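Local coordinates for 2-dehydropantoate 2-reductase, putative (Enterococcus faecalis, PDB 2EW2), which probably catalyses the NADPH-dependent reduction of ketopantoate (2-dehydropantoate) to pantoate, a step in pantothenate biosynthesis, at residues B[18-23]-B[49-54]; B[46-49]-B[54-57]; B[196-201]-B[250-255]; B[224-229]-B[243-248]. All blocks are in the same frame, centred on the assembly; numbering follows the deposited sequence.

From the N terminus, interaction 1 comes first. It closes the loop from helix 13-24 to strand 47-51, and so ties a Rossmann-type domain helix to the small four-stranded sheet. Interaction 2 closes the short hairpin loop between strands 47-51 and 54-58. It shares Ala49 and Glu54 with interaction 1, and Ile20 packs against Leu47 and Val56 where the two meet. The other pair lies in the helical C-terminal part, with centres about 38 to 45 Å from those of the first two. Interaction 3 closes a long loop from helix 198-205 to residues 250-255. Interaction 4, between helices 218-235 and 242-252, nests inside that loop and touches interaction 3 through Leu225 and Phe229.

Interaction 1. Residues B[18-23]-B[49-54]; sequences LGIMLH and ADFNGE
Ile20 and Phe51 meet because each sends a branch away from its own backbone N. In Ile20 this branch is CG2. In Phe51 it is CG (chi1 -157°), which carries the ring out from strand 47-51 toward helix 13-24. The two side chains run past each other in opposite directions. Ile20 CG2 then lies 3.9 Å from Phe51 CE2, at the ring edge and near its plane. The other arm of Ile20 reaches Ala49, midway along strand 47-51. Its end, CD1, is 3.3 Å from Ala49 CB, tighter than usual for two carbons. Met21, deposited as selenomethionine, comes at about a right angle to the Phe51 side chain. Its CG also meets the ring edge, 3.7 Å from Phe51 CZ. The chain bends at its last torsion and SE stays beside the ring, 5.3 Å from the Phe51 centroid. This is an oblique Met-aromatic contact. Beyond Phe51 the chain makes a type I' turn to Glu54, with Gly53 at positive phi. Leu145 of strand 142-145 and Val56 of strand 54-58 also pack on Phe51. The helix thus lies against the small sheet next to it. No hydrogen bond crosses between the segments, so apolar packing and a sulfur-aromatic type of contact, here through selenium, account for the direct contact.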
loop_
_atom_site.group_PDB
_atom_site.type_symbol
_atom_site.label_atom_id
_atom_site.label_comp_id
_atom_site.label_asym_id
_atom_site.label_seq_id
_atom_site.Cartn_x
_atom_site.Cartn_y
_atom_site.Cartn_z
ATOM N N LEU B 18 22.532 27.836 19.658
ATOM C CA LEU B 18 21.494 28.480 20.454
ATOM C C LEU B 18 21.977 28.686 21.892
ATOM O O LEU B 18 21.761 29.746 22.476
ATOM C CB LEU B 18 20.178 27.675 20.424
ATOM C CG LEU B 18 19.528 27.359 19.064
ATOM C CD1 LEU B 18 18.028 27.111 19.192
ATOM C CD2 LEU B 18 19.796 28.404 18.006
ATOM N N GLY B 19 22.644 27.684 22.450
ATOM C CA GLY B 19 23.162 27.780 23.810
ATOM C C GLY B 19 24.132 28.933 24.036
ATOM O O GLY B 19 23.967 29.723 24.972
ATOM N N ILE B 20 25.159 29.004 23.197
ATOM C CA ILE B 20 26.148 30.083 23.247
ATOM C C ILE B 20 25.512 31.474 23.136
ATOM O O ILE B 20 25.804 32.357 23.937
ATOM C CB ILE B 20 27.221 29.930 22.132
ATOM C CG1 ILE B 20 28.140 28.752 22.459
ATOM C CG2 ILE B 20 28.066 31.223 22.023
ATOM C CD1 ILE B 20 29.022 28.278 21.309
HETATM N N MSE B 21 24.665 31.646 22.126
HETATM C CA MSE B 21 24.052 32.926 21.818
HETATM C C MSE B 21 23.082 33.375 22.913
HETATM O O MSE B 21 23.064 34.545 23.282
HETATM C CB MSE B 21 23.372 32.866 20.448
HETATM C CG MSE B 21 24.352 32.614 19.293
HETATM SE SE MSE B 21 23.485 32.676 17.530
HETATM C CE MSE B 21 23.119 34.561 17.421
ATOM N N LEU B 22 22.288 32.438 23.440
ATOM C CA LEU B 22 21.397 32.740 24.564
ATOM C C LEU B 22 22.173 33.027 25.856
ATOM O O LEU B 22 21.723 33.808 26.696
ATOM C CB LEU B 22 20.383 31.606 24.771
ATOM C CG LEU B 22 19.281 31.514 23.708
ATOM C CD1 LEU B 22 18.584 30.144 23.770
ATOM C CD2 LEU B 22 18.268 32.673 23.854
ATOM N N HIS B 23 23.333 32.392 25.999
ATOM C CA HIS B 23 24.231 32.642 27.115
ATOM C C HIS B 23 24.809 34.057 27.004
ATOM O O HIS B 23 24.875 34.791 27.993
ATOM C CB HIS B 23 25.346 31.589 27.162
ATOM C CG HIS B 23 26.408 31.873 28.185
ATOM N ND1 HIS B 23 26.207 31.697 29.540
ATOM C CD2 HIS B 23 27.685 32.305 28.047
ATOM C CE1 HIS B 23 27.313 32.012 30.190
ATOM N NE2 HIS B 23 28.222 32.389 29.308
ATOM N N ALA B 49 33.379 27.656 20.582
ATOM C CA ALA B 49 32.895 27.968 19.252
ATOM C C ALA B 49 33.904 28.789 18.459
ATOM O O ALA B 49 34.513 29.727 18.982
ATOM C CB ALA B 49 31.586 28.706 19.325
ATOM N N ASP B 50 34.091 28.401 17.203
ATOM C CA ASP B 50 34.686 29.273 16.218
ATOM C C ASP B 50 33.520 30.032 15.609
ATOM O O ASP B 50 32.862 29.558 14.685
ATOM C CB ASP B 50 35.460 28.472 15.167
ATOM C CG ASP B 50 35.984 29.338 14.037
ATOM O OD1 ASP B 50 35.819 30.585 14.081
ATOM O OD2 ASP B 50 36.554 28.764 13.090
ATOM N N PHE B 51 33.278 31.215 16.161
ATOM C CA PHE B 51 32.072 31.976 15.919
ATOM C C PHE B 51 32.410 33.133 14.993
ATOM O O PHE B 51 32.944 34.141 15.444
ATOM C CB PHE B 51 31.564 32.524 17.262
ATOM C CG PHE B 51 30.104 32.849 17.289
ATOM C CD1 PHE B 51 29.438 33.278 16.145
ATOM C CD2 PHE B 51 29.390 32.737 18.482
ATOM C CE1 PHE B 51 28.088 33.589 16.174
ATOM C CE2 PHE B 51 28.035 33.048 18.527
ATOM C CZ PHE B 51 27.381 33.474 17.368
ATOM N N ASN B 52 32.096 32.984 13.708
ATOM C CA ASN B 52 32.428 33.986 12.691
ATOM C C ASN B 52 33.907 34.423 12.753
ATOM O O ASN B 52 34.209 35.622 12.799
ATOM C CB ASN B 52 31.503 35.219 12.799
ATOM C CG ASN B 52 30.008 34.871 12.745
ATOM O OD1 ASN B 52 29.187 35.631 13.246
ATOM N ND2 ASN B 52 29.657 33.745 12.130
ATOM N N GLY B 53 34.814 33.445 12.792
ATOM C CA GLY B 53 36.254 33.712 12.835
ATOM C C GLY B 53 36.855 34.024 14.200
ATOM O O GLY B 53 38.082 34.101 14.332
ATOM N N GLU B 54 36.016 34.211 15.218
ATOM C CA GLU B 54 36.499 34.509 16.575
ATOM C C GLU B 54 36.206 33.343 17.493
ATOM O O GLU B 54 35.103 32.787 17.460
ATOM C CB GLU B 54 35.823 35.758 17.158
ATOM C CG GLU B 54 35.922 37.023 16.305
ATOM C CD GLU B 54 35.504 38.291 17.062
ATOM O OE1 GLU B 54 34.324 38.390 17.491
ATOM O OE2 GLU B 54 36.363 39.196 17.216
#

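Interaction 2. Residues B[46-49]-B[54-57]; sequences GLIA and EEVV
Ala49 and Val56 form an antiparallel hydrogen-bonded pair at the centre of this contact. The bond from Ala49 N to Val56 O is 2.7 Å long and almost straight, at 176°. The return bond from Val56 N to Ala49 O is 2.8 Å, and the donor lies in the carbonyl plane. The next pair, Ile48 and Val57, is a non-hydrogen-bonded one. CA-H...O contacts flank the two regular bonds. On the Ile48/Val57 side Val57 CA approaches Leu47 O at 3.4 Å. Beyond Ala49, toward the turn, Glu55 CA approaches Ala49 O at 3.3 Å.

Ile48 and Val57 stand side by side on one face and point the same way. Ile48 CG1 touches Val57 CG2 at 3.9 Å. Glu55 places its CG opposite its backbone N (chi1 168°), and its extended chain slants across toward the Ile48 side chain. Its OE2 ends 3.6 Å from Ile48 CG2, a contact of a carboxylate with a methyl group. Arg142 of strand 142-145 touches both Ile48 and Glu55 on this side. Ala49 and Val56 occupy the other face, where Val56 also meets Gln24 of helix 13-24.

Further out, Ile48 makes backbone bonds to Gly141 and Val143, and Leu47 bonds with Ala58. Gly46, with positive phi, leads from helix 36-45 into the first strand. The arrangement is a beta hairpin with strand 54-58 outermost, at one edge of the chain's small mixed sheet.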
loop_
_atom_site.group_PDB
_atom_site.type_symbol
_atom_site.label_atom_id
_atom_site.label_comp_id
_atom_site.label_asym_id
_atom_site.label_seq_id
_atom_site.Cartn_x
_atom_site.Cartn_y
_atom_site.Cartn_z
ATOM N N GLY B 46 34.814 24.104 28.759
ATOM C CA GLY B 46 33.667 24.910 28.335
ATOM C C GLY B 46 33.312 24.519 26.908
ATOM O O GLY B 46 34.028 23.728 26.279
ATOM N N LEU B 47 32.205 25.057 26.404
ATOM C CA LEU B 47 31.811 24.869 25.012
ATOM C C LEU B 47 32.540 25.893 24.166
ATOM O O LEU B 47 32.397 27.094 24.386
ATOM C CB LEU B 47 30.293 25.016 24.853
ATOM C CG LEU B 47 29.672 25.055 23.446
ATOM C CD1 LEU B 47 30.016 23.799 22.622
ATOM C CD2 LEU B 47 28.161 25.257 23.538
ATOM N N ILE B 48 33.304 25.412 23.188
ATOM C CA ILE B 48 34.162 26.265 22.382
ATOM C C ILE B 48 33.584 26.403 20.990
ATOM O O ILE B 48 33.327 25.397 20.311
ATOM C CB ILE B 48 35.615 25.710 22.305
ATOM C CG1 ILE B 48 36.227 25.660 23.709
ATOM C CG2 ILE B 48 36.496 26.572 21.361
ATOM C CD1 ILE B 48 37.524 24.892 23.775
ATOM N N ALA B 49 33.379 27.656 20.582
ATOM C CA ALA B 49 32.895 27.968 19.252
ATOM C C ALA B 49 33.904 28.789 18.459
ATOM O O ALA B 49 34.513 29.727 18.982
ATOM C CB ALA B 49 31.586 28.706 19.325
ATOM N N GLU B 54 36.016 34.211 15.218
ATOM C CA GLU B 54 36.499 34.509 16.575
ATOM C C GLU B 54 36.206 33.343 17.493
ATOM O O GLU B 54 35.103 32.787 17.460
ATOM C CB GLU B 54 35.823 35.758 17.158
ATOM C CG GLU B 54 35.922 37.023 16.305
ATOM C CD GLU B 54 35.504 38.291 17.062
ATOM O OE1 GLU B 54 34.324 38.390 17.491
ATOM O OE2 GLU B 54 36.363 39.196 17.216
ATOM N N GLU B 55 37.176 32.987 18.329
ATOM C CA GLU B 55 36.947 31.973 19.347
ATOM C C GLU B 55 36.101 32.521 20.496
ATOM O O GLU B 55 36.431 33.534 21.097
ATOM C CB GLU B 55 38.260 31.387 19.865
ATOM C CG GLU B 55 38.086 30.534 21.124
ATOM C CD GLU B 55 39.101 29.424 21.229
ATOM O OE1 GLU B 55 39.809 29.368 22.257
ATOM O OE2 GLU B 55 39.194 28.611 20.281
ATOM N N VAL B 56 34.994 31.845 20.762
ATOM C CA VAL B 56 34.123 32.151 21.879
ATOM C C VAL B 56 34.067 30.895 22.746
ATOM O O VAL B 56 33.906 29.784 22.224
ATOM C CB VAL B 56 32.707 32.517 21.373
ATOM C CG1 VAL B 56 31.689 32.527 22.509
ATOM C CG2 VAL B 56 32.732 33.868 20.669
ATOM N N VAL B 57 34.234 31.066 24.058
ATOM C CA VAL B 57 34.123 29.949 25.006
ATOM C C VAL B 57 32.981 30.248 25.976
ATOM O O VAL B 57 32.850 31.370 26.459
ATOM C CB VAL B 57 35.448 29.680 25.770
ATOM C CG1 VAL B 57 35.310 28.502 26.715
ATOM C CG2 VAL B 57 36.620 29.437 24.795
#

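Interaction 3. Residues B[196-201]-B[250-255]; sequences GTLNGL and VQTYDP
Leu198 extends from the first turn of helix 198-205 and overlaps Thr252 and Tyr253 in segment 250-255. Its two methyl groups divide the work. CD1 comes within 3.3 Å of Thr252 OG1, as the two side chains pass in opposite directions. CD2 meets the ring of Tyr253, whose side chain Leu198 crosses at a slant; it lies 4.1 Å from Tyr253 CE2. It sits at the ring edge, near the plane, and not over a face. Val250 CA covers one face of that ring, from 3.7 Å above the plane and toward the rim. Thr252 holds its hydroxyl between its own backbone N and carbonyl carbon (chi1 74°). From there OG1 is hydrogen-bonded to Ile249 O, one turn back in its helix. Ile209 of helix 209-214 packs on both Leu198 and Thr252, while Val222 of helix 218-235 touches Tyr253. The contact therefore lies among several helices of the C-terminal part. The hydroxyl that faces Leu198 has its polar partner in its own helix. Leu198 brings only carbon to it, and no hydrogen bond joins the two segments. Their direct link rests on van der Waals packing.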
loop_
_atom_site.group_PDB
_atom_site.type_symbol
_atom_site.label_atom_id
_atom_site.label_comp_id
_atom_site.label_asym_id
_atom_site.label_seq_id
_atom_site.Cartn_x
_atom_site.Cartn_y
_atom_site.Cartn_z
ATOM N N GLY B 196 5.210 12.899 2.250
ATOM C CA GLY B 196 4.383 11.730 2.571
ATOM C C GLY B 196 3.881 11.049 1.314
ATOM O O GLY B 196 3.080 10.094 1.383
ATOM N N THR B 197 4.355 11.540 0.163
ATOM C CA THR B 197 3.972 10.982 -1.144
ATOM C C THR B 197 5.160 10.309 -1.862
ATOM O O THR B 197 5.334 9.099 -1.759
ATOM C CB THR B 197 3.288 12.027 -2.021
ATOM O OG1 THR B 197 4.163 13.150 -2.200
ATOM C CG2 THR B 197 1.988 12.499 -1.373
ATOM N N LEU B 198 6.005 11.096 -2.531
ATOM C CA LEU B 198 7.082 10.560 -3.386
ATOM C C LEU B 198 8.090 9.683 -2.651
ATOM O O LEU B 198 8.554 8.669 -3.188
ATOM C CB LEU B 198 7.827 11.718 -4.080
ATOM C CG LEU B 198 7.008 12.533 -5.086
ATOM C CD1 LEU B 198 7.759 13.817 -5.477
ATOM C CD2 LEU B 198 6.718 11.689 -6.306
ATOM N N ASN B 199 8.416 10.076 -1.422
ATOM C CA ASN B 199 9.337 9.322 -0.575
ATOM C C ASN B 199 8.986 7.844 -0.470
ATOM O O ASN B 199 9.766 6.987 -0.887
ATOM C CB ASN B 199 9.382 9.919 0.833
ATOM C CG ASN B 199 10.480 10.981 1.004
ATOM O OD1 ASN B 199 11.427 11.049 0.231
ATOM N ND2 ASN B 199 10.350 11.799 2.046
ATOM N N GLY B 200 7.822 7.533 0.095
ATOM C CA GLY B 200 7.483 6.137 0.299
ATOM C C GLY B 200 7.185 5.471 -1.037
ATOM O O GLY B 200 7.567 4.334 -1.255
ATOM N N LEU B 201 6.525 6.195 -1.930
ATOM C CA LEU B 201 6.101 5.648 -3.223
ATOM C C LEU B 201 7.278 5.263 -4.136
ATOM O O LEU B 201 7.302 4.155 -4.682
ATOM C CB LEU B 201 5.115 6.594 -3.930
ATOM C CG LEU B 201 3.728 6.723 -3.267
ATOM C CD1 LEU B 201 2.920 7.928 -3.807
ATOM C CD2 LEU B 201 2.905 5.449 -3.385
ATOM N N VAL B 250 3.490 18.022 -8.748
ATOM C CA VAL B 250 3.629 17.888 -10.191
ATOM C C VAL B 250 4.897 18.608 -10.713
ATOM O O VAL B 250 5.620 18.058 -11.546
ATOM C CB VAL B 250 2.328 18.300 -10.909
ATOM C CG1 VAL B 250 2.512 18.342 -12.439
ATOM C CG2 VAL B 250 1.218 17.313 -10.530
ATOM N N GLN B 251 5.169 19.804 -10.197
ATOM C CA GLN B 251 6.351 20.582 -10.593
ATOM C C GLN B 251 7.689 19.874 -10.301
ATOM O O GLN B 251 8.687 20.137 -10.971
ATOM C CB GLN B 251 6.309 21.986 -9.968
ATOM C CG GLN B 251 5.206 22.886 -10.533
ATOM C CD GLN B 251 4.997 24.177 -9.744
ATOM O OE1 GLN B 251 5.451 24.318 -8.602
ATOM N NE2 GLN B 251 4.287 25.122 -10.352
ATOM N N THR B 252 7.707 18.972 -9.321
ATOM C CA THR B 252 8.893 18.169 -9.021
ATOM C C THR B 252 9.169 17.124 -10.101
ATOM O O THR B 252 10.301 16.674 -10.231
ATOM C CB THR B 252 8.844 17.493 -7.606
ATOM O OG1 THR B 252 7.927 16.391 -7.605
ATOM C CG2 THR B 252 8.426 18.500 -6.531
ATOM N N TYR B 253 8.149 16.760 -10.886
ATOM C CA TYR B 253 8.296 15.772 -11.972
ATOM C C TYR B 253 9.170 16.296 -13.120
ATOM O O TYR B 253 9.717 15.509 -13.896
ATOM C CB TYR B 253 6.938 15.366 -12.575
ATOM C CG TYR B 253 5.872 14.771 -11.642
ATOM C CD1 TYR B 253 4.522 14.780 -12.019
ATOM C CD2 TYR B 253 6.205 14.207 -10.414
ATOM C CE1 TYR B 253 3.536 14.242 -11.204
ATOM C CE2 TYR B 253 5.222 13.660 -9.577
ATOM C CZ TYR B 253 3.891 13.678 -9.981
ATOM O OH TYR B 253 2.925 13.135 -9.159
ATOM N N ASP B 254 9.263 17.615 -13.257
ATOM C CA ASP B 254 10.045 18.221 -14.348
ATOM C C ASP B 254 11.491 17.731 -14.361
ATOM O O ASP B 254 12.217 17.936 -13.391
ATOM C CB ASP B 254 10.009 19.746 -14.240
ATOM C CG ASP B 254 10.540 20.448 -15.498
ATOM O OD1 ASP B 254 11.262 19.840 -16.316
ATOM O OD2 ASP B 254 10.235 21.638 -15.656
ATOM N N PRO B 255 11.913 17.065 -15.457
ATOM C CA PRO B 255 13.312 16.641 -15.487
ATOM C C PRO B 255 14.303 17.827 -15.516
ATOM O O PRO B 255 15.459 17.644 -15.129
ATOM C CB PRO B 255 13.409 15.773 -16.750
ATOM C CG PRO B 255 12.248 16.149 -17.584
ATOM C CD PRO B 255 11.174 16.648 -16.665
#

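Interaction 4. Residues B[224-229]-B[243-248]; sequences TLISEF and AEVYTH
Ile226 reaches across from helix 218-235 with its CD1 end, which touches both Val245 and Tyr246 of helix 242-252. CG1 stands opposite the carbonyl carbon (chi1 -70°), and CD1 continues in an extended line (chi2 168°). That shape carries the methyl group to the facing helix. There CD1 lies 3.8 Å from Val245 CG1, with Ile226 CG1 following at 4.0 Å from the same methyl. The two side chains slide past each other in opposite directions. Val245 offers the branch that lies opposite its own backbone N. CD1 also comes down on the backbone, 3.8 Å from Tyr246 N, and 4.2 Å from Tyr246 CB. These two helices follow each other in the chain, joined by residues 236-241, within the helical C-terminal region of the ketopantoate reductase family. Tyr246 sets CG opposite its backbone N (chi1 -174°). Its ring turns its edge toward Ile226 CD1, but the closer touch is at CB. That ring makes a cation-pi interaction with Lys223, which precedes Thr224 in the first helix. Cys193 of helix 184-195 also packs on Ile226. Helix 184-195 also holds helix 242-252, through a salt bridge of Arg190 with Glu244.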
loop_
_atom_site.group_PDB
_atom_site.type_symbol
_atom_site.label_atom_id
_atom_site.label_comp_id
_atom_site.label_asym_id
_atom_site.label_seq_id
_atom_site.Cartn_x
_atom_site.Cartn_y
_atom_site.Cartn_z
ATOM N N THR B 224 -5.016 10.891 -3.035
ATOM C CA THR B 224 -5.583 10.157 -1.913
ATOM C C THR B 224 -4.733 10.421 -0.673
ATOM O O THR B 224 -5.277 10.744 0.389
ATOM C CB THR B 224 -5.671 8.656 -2.194
ATOM O OG1 THR B 224 -6.371 8.445 -3.430
ATOM C CG2 THR B 224 -6.406 7.940 -1.076
ATOM N N LEU B 225 -3.409 10.286 -0.807
ATOM C CA LEU B 225 -2.493 10.558 0.317
ATOM C C LEU B 225 -2.624 12.000 0.827
ATOM O O LEU B 225 -2.668 12.216 2.049
ATOM C CB LEU B 225 -1.030 10.230 -0.051
ATOM C CG LEU B 225 -0.647 8.753 0.013
ATOM C CD1 LEU B 225 0.593 8.473 -0.811
ATOM C CD2 LEU B 225 -0.474 8.319 1.455
ATOM N N ILE B 226 -2.700 12.968 -0.099
ATOM C CA ILE B 226 -2.893 14.374 0.255
ATOM C C ILE B 226 -4.187 14.572 1.046
ATOM O O ILE B 226 -4.205 15.299 2.055
ATOM C CB ILE B 226 -2.857 15.335 -0.966
ATOM C CG1 ILE B 226 -1.439 15.437 -1.528
ATOM C CG2 ILE B 226 -3.346 16.761 -0.570
ATOM C CD1 ILE B 226 -1.371 16.130 -2.878
ATOM N N SER B 227 -5.259 13.927 0.590
ATOM C CA SER B 227 -6.548 13.983 1.276
ATOM C C SER B 227 -6.491 13.495 2.717
ATOM O O SER B 227 -7.169 14.052 3.579
ATOM C CB SER B 227 -7.603 13.182 0.496
ATOM O OG SER B 227 -7.939 13.911 -0.682
ATOM N N GLU B 228 -5.700 12.453 2.966
ATOM C CA GLU B 228 -5.507 11.915 4.319
ATOM C C GLU B 228 -4.752 12.888 5.217
ATOM O O GLU B 228 -5.178 13.130 6.363
ATOM C CB GLU B 228 -4.814 10.554 4.284
ATOM C CG GLU B 228 -5.670 9.449 3.661
ATOM C CD GLU B 228 -4.987 8.102 3.629
ATOM O OE1 GLU B 228 -3.877 7.956 4.192
ATOM O OE2 GLU B 228 -5.580 7.166 3.049
ATOM N N PHE B 229 -3.642 13.441 4.714
ATOM C CA PHE B 229 -2.946 14.530 5.420
ATOM C C PHE B 229 -3.894 15.675 5.767
ATOM O O PHE B 229 -3.949 16.105 6.923
ATOM C CB PHE B 229 -1.732 15.063 4.634
ATOM C CG PHE B 229 -0.503 14.216 4.782
ATOM C CD1 PHE B 229 -0.393 12.999 4.114
ATOM C CD2 PHE B 229 0.545 14.634 5.583
ATOM C CE1 PHE B 229 0.758 12.213 4.263
ATOM C CE2 PHE B 229 1.685 13.860 5.744
ATOM C CZ PHE B 229 1.786 12.637 5.081
ATOM N N ALA B 243 -4.998 21.436 -3.688
ATOM C CA ALA B 243 -4.662 21.753 -5.072
ATOM C C ALA B 243 -3.261 22.355 -5.193
ATOM O O ALA B 243 -2.480 21.961 -6.065
ATOM C CB ALA B 243 -5.753 22.682 -5.688
ATOM N N GLU B 244 -2.914 23.283 -4.299
ATOM C CA GLU B 244 -1.574 23.857 -4.299
ATOM C C GLU B 244 -0.519 22.794 -4.012
ATOM O O GLU B 244 0.564 22.803 -4.617
ATOM C CB GLU B 244 -1.445 25.010 -3.287
ATOM C CG GLU B 244 -0.109 25.806 -3.370
ATOM C CD GLU B 244 1.073 25.132 -2.643
ATOM O OE1 GLU B 244 2.216 25.193 -3.159
ATOM O OE2 GLU B 244 0.870 24.536 -1.555
ATOM N N VAL B 245 -0.813 21.902 -3.064
ATOM C CA VAL B 245 0.127 20.836 -2.733
ATOM C C VAL B 245 0.328 19.902 -3.933
ATOM O O VAL B 245 1.456 19.556 -4.250
ATOM C CB VAL B 245 -0.293 20.042 -1.474
ATOM C CG1 VAL B 245 0.656 18.851 -1.236
ATOM C CG2 VAL B 245 -0.307 20.968 -0.246
ATOM N N TYR B 246 -0.758 19.508 -4.596
ATOM C CA TYR B 246 -0.650 18.693 -5.815
ATOM C C TYR B 246 0.169 19.379 -6.912
ATOM O O TYR B 246 0.996 18.748 -7.570
ATOM C CB TYR B 246 -2.031 18.328 -6.372
ATOM C CG TYR B 246 -1.941 17.359 -7.543
ATOM C CD1 TYR B 246 -1.495 16.040 -7.349
ATOM C CD2 TYR B 246 -2.297 17.762 -8.842
ATOM C CE1 TYR B 246 -1.394 15.144 -8.407
ATOM C CE2 TYR B 246 -2.213 16.858 -9.921
ATOM C CZ TYR B 246 -1.744 15.562 -9.691
ATOM O OH TYR B 246 -1.649 14.675 -10.731
ATOM N N THR B 247 -0.071 20.675 -7.093
ATOM C CA THR B 247 0.632 21.472 -8.091
ATOM C C THR B 247 2.127 21.503 -7.816
ATOM O O THR B 247 2.938 21.356 -8.734
ATOM C CB THR B 247 0.054 22.893 -8.159
ATOM O OG1 THR B 247 -1.231 22.830 -8.791
ATOM C CG2 THR B 247 0.961 23.831 -8.993
ATOM N N HIS B 248 2.492 21.664 -6.551
ATOM C CA HIS B 248 3.888 21.601 -6.160
ATOM C C HIS B 248 4.511 20.241 -6.502
ATOM O O HIS B 248 5.629 20.160 -7.038
ATOM C CB HIS B 248 4.015 21.862 -4.658
ATOM C CG HIS B 248 5.409 21.714 -4.149
ATOM N ND1 HIS B 248 6.287 22.776 -4.075
ATOM C CD2 HIS B 248 6.093 20.625 -3.722
ATOM C CE1 HIS B 248 7.449 22.348 -3.611
ATOM N NE2 HIS B 248 7.357 21.047 -3.386
#